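Local coordinates for protein pinoresinol-lariciresinol reductase (PDB 1QYD) that reduces pinoresinol to lariciresinol and lariciresinol to secoisolariciresinol with hydride from NADPH, two successive steps of plant lignan biosynthesis, at residues G14-G17 with K18-V21; I43-V46 with Q47-Y51. All blocks are in the same frame, centred on the assembly; numbering follows the deposited sequence.

Contact 1 of 2, residues G14-G17 with K18-V21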
ATOM      1  N   GLY A  14      -6.810 -16.911   9.517  1.00 16.79           N
ATOM      2  CA  GLY A  14      -7.294 -16.596   8.180  1.00 14.93           C
ATOM      3  C   GLY A  14      -7.830 -17.797   7.422  1.00 16.13           C
ATOM      4  O   GLY A  14      -7.925 -18.906   7.949  1.00 14.86           O
ATOM      5  N   TYR A  15      -8.155 -17.566   6.136  1.00 18.93           N
ATOM      6  CA  TYR A  15      -8.821 -18.547   5.270  1.00 13.01           C
ATOM      7  C   TYR A  15      -7.972 -19.738   4.937  1.00 10.44           C
ATOM      8  O   TYR A  15      -8.402 -20.803   5.375  1.00  9.18           O
ATOM      9  CB  TYR A  15      -9.307 -17.920   3.952  1.00 12.48           C
ATOM     10  CG  TYR A  15      -8.990 -16.425   3.752  1.00 30.99           C
ATOM     11  CD1 TYR A  15      -7.722 -15.953   3.317  1.00 30.31           C
ATOM     12  CD2 TYR A  15     -10.043 -15.508   3.909  1.00 38.47           C
ATOM     13  CE1 TYR A  15      -7.536 -14.594   3.025  1.00 27.56           C
ATOM     14  CE2 TYR A  15      -9.857 -14.153   3.622  1.00 35.75           C
ATOM     15  CZ  TYR A  15      -8.617 -13.710   3.178  1.00 36.05           C
ATOM     16  OH  TYR A  15      -8.534 -12.374   2.832  1.00 39.47           O
ATOM     17  N   ILE A  16      -6.817 -19.675   4.225  1.00 12.05           N
ATOM     18  CA  ILE A  16      -6.009 -20.890   4.036  1.00  5.91           C
ATOM     19  C   ILE A  16      -5.249 -21.301   5.315  1.00  8.26           C
ATOM     20  O   ILE A  16      -5.023 -22.493   5.547  1.00  6.95           O
ATOM     21  CB  ILE A  16      -5.048 -20.659   2.841  1.00  4.82           C
ATOM     22  CG1 ILE A  16      -4.316 -21.955   2.463  1.00  9.40           C
ATOM     23  CG2 ILE A  16      -4.012 -19.610   3.197  1.00 10.88           C
ATOM     24  CD1 ILE A  16      -5.204 -23.118   1.947  1.00  5.90           C
ATOM     25  N   GLY A  17      -4.926 -20.341   6.206  1.00  6.69           N
ATOM     26  CA  GLY A  17      -4.219 -20.576   7.456  1.00  7.00           C
ATOM     27  C   GLY A  17      -4.847 -21.644   8.334  1.00  9.02           C
ATOM     28  O   GLY A  17      -4.129 -22.482   8.862  1.00 11.92           O
ATOM     29  N   LYS A  18      -6.179 -21.651   8.481  1.00  5.65           N
ATOM     30  CA  LYS A  18      -6.909 -22.657   9.250  1.00  8.63           C
ATOM     31  C   LYS A  18      -6.734 -24.049   8.635  1.00  8.25           C
ATOM     32  O   LYS A  18      -6.912 -25.064   9.316  1.00 13.55           O
ATOM     33  CB  LYS A  18      -8.400 -22.430   9.248  1.00 17.24           C
ATOM     34  CG  LYS A  18      -9.127 -21.145   9.608  1.00 20.00           C
ATOM     35  CD  LYS A  18     -10.407 -21.099   8.726  1.00 16.09           C
ATOM     36  CE  LYS A  18     -11.194 -19.856   9.133  1.00 21.57           C
ATOM     37  NZ  LYS A  18     -11.815 -19.210   7.993  1.00 19.80           N
ATOM     38  N   ARG A  19      -6.467 -24.113   7.326  1.00  3.66           N
ATOM     39  CA  ARG A  19      -6.253 -25.356   6.612  1.00  3.89           C
ATOM     40  C   ARG A  19      -4.891 -25.939   6.861  1.00  9.41           C
ATOM     41  O   ARG A  19      -4.751 -27.154   7.000  1.00 17.44           O
ATOM     42  CB  ARG A  19      -6.394 -25.137   5.152  1.00  4.69           C
ATOM     43  CG  ARG A  19      -7.863 -25.234   4.817  1.00 12.56           C
ATOM     44  CD  ARG A  19      -8.738 -24.028   5.079  1.00  8.32           C
ATOM     45  NE  ARG A  19     -10.053 -24.464   4.684  1.00 10.95           N
ATOM     46  CZ  ARG A  19     -11.080 -23.646   4.461  1.00 12.19           C
ATOM     47  NH1 ARG A  19     -12.235 -24.201   4.093  1.00 24.20           N
ATOM     48  NH2 ARG A  19     -11.010 -22.320   4.612  1.00  4.80           N
ATOM     49  N   ILE A  20      -3.909 -25.021   6.873  1.00 13.73           N
ATOM     50  CA  ILE A  20      -2.520 -25.265   7.234  1.00 12.81           C
ATOM     51  C   ILE A  20      -2.541 -25.690   8.701  1.00 16.48           C
ATOM     52  O   ILE A  20      -2.128 -26.810   8.981  1.00 18.30           O
ATOM     53  CB  ILE A  20      -1.719 -23.963   7.019  1.00  9.68           C
ATOM     54  CG1 ILE A  20      -1.729 -23.564   5.569  1.00  2.00           C
ATOM     55  CG2 ILE A  20      -0.271 -24.179   7.412  1.00 15.63           C
ATOM     56  CD1 ILE A  20      -1.341 -22.117   5.349  1.00  2.00           C
ATOM     57  N   VAL A  21      -3.073 -24.878   9.639  1.00 18.73           N
ATOM     58  CA  VAL A  21      -3.227 -25.228  11.056  1.00 18.90           C
ATOM     59  C   VAL A  21      -3.837 -26.606  11.313  1.00 17.51           C
ATOM     60  O   VAL A  21      -3.181 -27.389  11.995  1.00 21.51           O
ATOM     61  CB  VAL A  21      -4.099 -24.170  11.812  1.00 19.19           C
ATOM     62  CG1 VAL A  21      -4.211 -24.549  13.278  1.00 17.49           C
ATOM     63  CG2 VAL A  21      -3.457 -22.810  11.816  1.00 16.93           C
TER
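Arg19 folds back over the backbone of Tyr15 and Ile16. Its chain bends at chi2 (80°) and then runs straight, which carries the guanidinium back towards the loop. NH2 donates to Tyr15 O at 3.1 Å, and the N-H points almost straight at the oxygen (173°). That oxygen lies in the guanidinium plane, at the edge of the group, while NH2 stands above the plane of the carbonyl. Nearer the backbone, Arg19 CB packs against Ile16 CD1 at 4.0 Å. Replaced by alanine, Arg19 would lose its guanidinium, which would probably leave Tyr15 O without this donor and Glu197 and Asp198 without the side chain that touches them. Lys18 lies along the carbonyl of Gly14. Its backbone N donates to Gly14 O at 3.3 Å, and its aliphatic chain passes beside the same oxygen. Gly14 and Gly17 belong to the glycine-rich GxGxxG pattern of a Rossmann-type fold, where strand 7-10 turns into helix 17-26. Residues Gly14 to Gly17 are inferred to bind NADP(+). Ile16 O takes two donors, Arg19 N at 2.8 Å and Ile20 N at 3.1 Å. On the buried side, Ile16 CG1 meets Ile20 CD1 at 4.1 Å, the two side chains crossing at a slant. Helix 197-207 packs on this side through Val200 and Ile205. Val21 N closes the next helical turn on Gly17 O at 2.7 Å.

Contact 2 of 2, residues I43-V46 with Q47-Y51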
ATOM      1  N   ILE A  43     -14.940 -12.429  18.267  1.00 13.46           N
ATOM      2  CA  ILE A  43     -15.318 -13.660  18.949  1.00 13.39           C
ATOM      3  C   ILE A  43     -15.035 -14.833  18.049  1.00 15.12           C
ATOM      4  O   ILE A  43     -14.798 -15.950  18.494  1.00 15.31           O
ATOM      5  CB  ILE A  43     -16.825 -13.765  19.303  1.00 13.13           C
ATOM      6  CG1 ILE A  43     -17.578 -12.462  19.306  1.00 17.77           C
ATOM      7  CG2 ILE A  43     -16.903 -14.270  20.739  1.00  9.12           C
ATOM      8  CD1 ILE A  43     -17.883 -11.825  17.948  1.00 31.50           C
ATOM      9  N   ASP A  44     -15.072 -14.533  16.754  1.00 21.06           N
ATOM     10  CA  ASP A  44     -14.950 -15.507  15.688  1.00 25.80           C
ATOM     11  C   ASP A  44     -13.558 -16.090  15.543  1.00 24.41           C
ATOM     12  O   ASP A  44     -13.347 -17.310  15.484  1.00 26.38           O
ATOM     13  CB  ASP A  44     -15.397 -14.834  14.389  1.00 36.62           C
ATOM     14  CG  ASP A  44     -16.805 -14.230  14.415  1.00 46.82           C
ATOM     15  OD1 ASP A  44     -16.931 -13.018  14.651  1.00 53.43           O
ATOM     16  OD2 ASP A  44     -17.761 -14.982  14.193  1.00 45.95           O
ATOM     17  N   LYS A  45     -12.625 -15.142  15.498  1.00 23.58           N
ATOM     18  CA  LYS A  45     -11.208 -15.405  15.518  1.00 21.64           C
ATOM     19  C   LYS A  45     -10.869 -16.117  16.841  1.00 19.56           C
ATOM     20  O   LYS A  45     -10.260 -17.185  16.826  1.00 17.46           O
ATOM     21  CB  LYS A  45     -10.560 -14.041  15.359  1.00 24.81           C
ATOM     22  CG  LYS A  45      -9.052 -13.903  15.184  1.00 35.99           C
ATOM     23  CD  LYS A  45      -8.258 -13.703  16.484  1.00 39.41           C
ATOM     24  CE  LYS A  45      -6.806 -13.259  16.237  1.00 32.07           C
ATOM     25  NZ  LYS A  45      -6.768 -12.012  15.490  1.00 31.07           N
ATOM     26  N   VAL A  46     -11.353 -15.629  17.999  1.00 15.76           N
ATOM     27  CA  VAL A  46     -11.017 -16.233  19.277  1.00 13.80           C
ATOM     28  C   VAL A  46     -11.515 -17.662  19.419  1.00 15.71           C
ATOM     29  O   VAL A  46     -10.734 -18.540  19.798  1.00 21.96           O
ATOM     30  CB  VAL A  46     -11.564 -15.314  20.434  1.00 11.86           C
ATOM     31  CG1 VAL A  46     -11.430 -15.962  21.806  1.00  2.05           C
ATOM     32  CG2 VAL A  46     -10.737 -14.018  20.451  1.00  2.00           C
ATOM     33  N   GLN A  47     -12.769 -17.952  19.059  1.00 13.03           N
ATOM     34  CA  GLN A  47     -13.356 -19.280  19.284  1.00  7.88           C
ATOM     35  C   GLN A  47     -12.763 -20.363  18.437  1.00  2.00           C
ATOM     36  O   GLN A  47     -12.925 -21.542  18.733  1.00  2.00           O
ATOM     37  CB  GLN A  47     -14.879 -19.246  19.044  1.00 14.95           C
ATOM     38  CG  GLN A  47     -15.725 -18.614  20.165  1.00 24.52           C
ATOM     39  CD  GLN A  47     -17.159 -18.209  19.817  1.00 30.17           C
ATOM     40  OE1 GLN A  47     -18.047 -18.192  20.675  1.00 33.30           O
ATOM     41  NE2 GLN A  47     -17.428 -17.823  18.564  1.00 36.76           N
ATOM     42  N   MET A  48     -12.077 -19.897  17.391  1.00  3.89           N
ATOM     43  CA  MET A  48     -11.362 -20.734  16.449  1.00  4.15           C
ATOM     44  C   MET A  48     -10.044 -20.972  17.111  1.00  7.20           C
ATOM     45  O   MET A  48      -9.598 -22.105  17.150  1.00 14.85           O
ATOM     46  CB  MET A  48     -11.154 -20.009  15.149  1.00 11.29           C
ATOM     47  CG  MET A  48     -10.587 -20.842  14.005  1.00 15.91           C
ATOM     48  SD  MET A  48     -11.373 -22.466  13.772  1.00 31.01           S
ATOM     49  CE  MET A  48     -12.476 -22.196  12.400  1.00 25.35           C
ATOM     50  N   LEU A  49      -9.371 -19.950  17.631  1.00  8.01           N
ATOM     51  CA  LEU A  49      -8.167 -20.173  18.423  1.00  5.93           C
ATOM     52  C   LEU A  49      -8.437 -21.145  19.569  1.00  7.11           C
ATOM     53  O   LEU A  49      -7.737 -22.149  19.712  1.00  3.23           O
ATOM     54  CB  LEU A  49      -7.710 -18.859  18.963  1.00  7.10           C
ATOM     55  CG  LEU A  49      -7.171 -17.923  17.939  1.00  2.00           C
ATOM     56  CD1 LEU A  49      -7.153 -16.539  18.496  1.00  2.58           C
ATOM     57  CD2 LEU A  49      -5.812 -18.375  17.526  1.00  2.00           C
ATOM     58  N   LEU A  50      -9.502 -20.906  20.347  1.00  5.86           N
ATOM     59  CA  LEU A  50      -9.931 -21.879  21.351  1.00  8.71           C
ATOM     60  C   LEU A  50     -10.189 -23.281  20.813  1.00  8.57           C
ATOM     61  O   LEU A  50      -9.867 -24.304  21.429  1.00  3.02           O
ATOM     62  CB  LEU A  50     -11.180 -21.348  22.016  1.00  9.81           C
ATOM     63  CG  LEU A  50     -11.089 -20.572  23.324  1.00  5.93           C
ATOM     64  CD1 LEU A  50      -9.827 -19.708  23.478  1.00  4.28           C
ATOM     65  CD2 LEU A  50     -12.372 -19.791  23.354  1.00  2.00           C
ATOM     66  N   TYR A  51     -10.774 -23.289  19.605  1.00 16.52           N
ATOM     67  CA  TYR A  51     -10.997 -24.528  18.876  1.00 16.51           C
ATOM     68  C   TYR A  51      -9.653 -25.135  18.524  1.00 12.24           C
ATOM     69  O   TYR A  51      -9.466 -26.312  18.789  1.00 15.50           O
ATOM     70  CB  TYR A  51     -11.793 -24.335  17.555  1.00 16.28           C
ATOM     71  CG  TYR A  51     -11.950 -25.694  16.897  1.00 16.03           C
ATOM     72  CD1 TYR A  51     -12.480 -26.773  17.639  1.00 14.46           C
ATOM     73  CD2 TYR A  51     -11.427 -25.897  15.618  1.00 17.66           C
ATOM     74  CE1 TYR A  51     -12.461 -28.068  17.115  1.00 19.32           C
ATOM     75  CE2 TYR A  51     -11.409 -27.193  15.085  1.00 24.12           C
ATOM     76  CZ  TYR A  51     -11.916 -28.270  15.838  1.00 27.18           C
ATOM     77  OH  TYR A  51     -11.818 -29.559  15.336  1.00 33.21           O
TER
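Leu49 has CG beside its own backbone N (chi1 -70°), and Lys45 has CG anti to its backbone N (chi1 -173°) with a bend at chi2. These torsions bring Leu49 CD1 to 3.6 Å from Lys45 CD. The contact is between aliphatic carbons, and the two side chains slant across each other. The amine of Lys45 goes on to a different partner and donates to Glu38 O. In the backbone, Leu49 N donates to Lys45 O at 3.0 Å. One residue on, Val46 and Leu50 repeat the pattern. Val46 O receives Leu50 N at 2.7 Å, and Val46 CG1 lies 4.2 Å from Leu50 CD2. Ile43 and Gln47 lie side by side and point the same way. Ile43 CG2 is 4.1 Å from Gln47 CD, and Gln47 N donates to Ile43 O at 2.9 Å. Met48 N is less firmly held: its bonds to Asp44 O and Lys45 O are both weak. All this is the first part of helix 43-53, the crossover helix between parallel strands 31-34 and 58-60 in a beta-alpha-beta unit. Lys45 is inferred to bind NADP(+) and packs near Arg36 and Thr13. With its carbon chain on Leu49 and its amine on a backbone carbonyl, Lys45 is probably held ready for an anionic part of the cofactor, most likely a phosphate.

In the fold
Contact 1 lies where the glycine-rich loop enters helix 17-26, and contact 2 lies on helix 43-53; their centres are about 13 Å apart. They meet directly where Lys18 CE packs on Met48 CE at 4.2 Å. Further along helix 43-53, Phe52 touches both Lys18 and Val21, so the two helices pack side by side. Both contacts border the inferred NADP(+) site. Gly14 CA is about 5 Å from the nearest side-chain atom of Arg36 and about 8 Å from that of Lys45. In contact 2, the nearest side-chain atoms of Lys45 and of Arg36 and Thr13 are about 4 Å apart. The glycine-rich loop and the start of helix 43-53 thus probably line the same cofactor pocket.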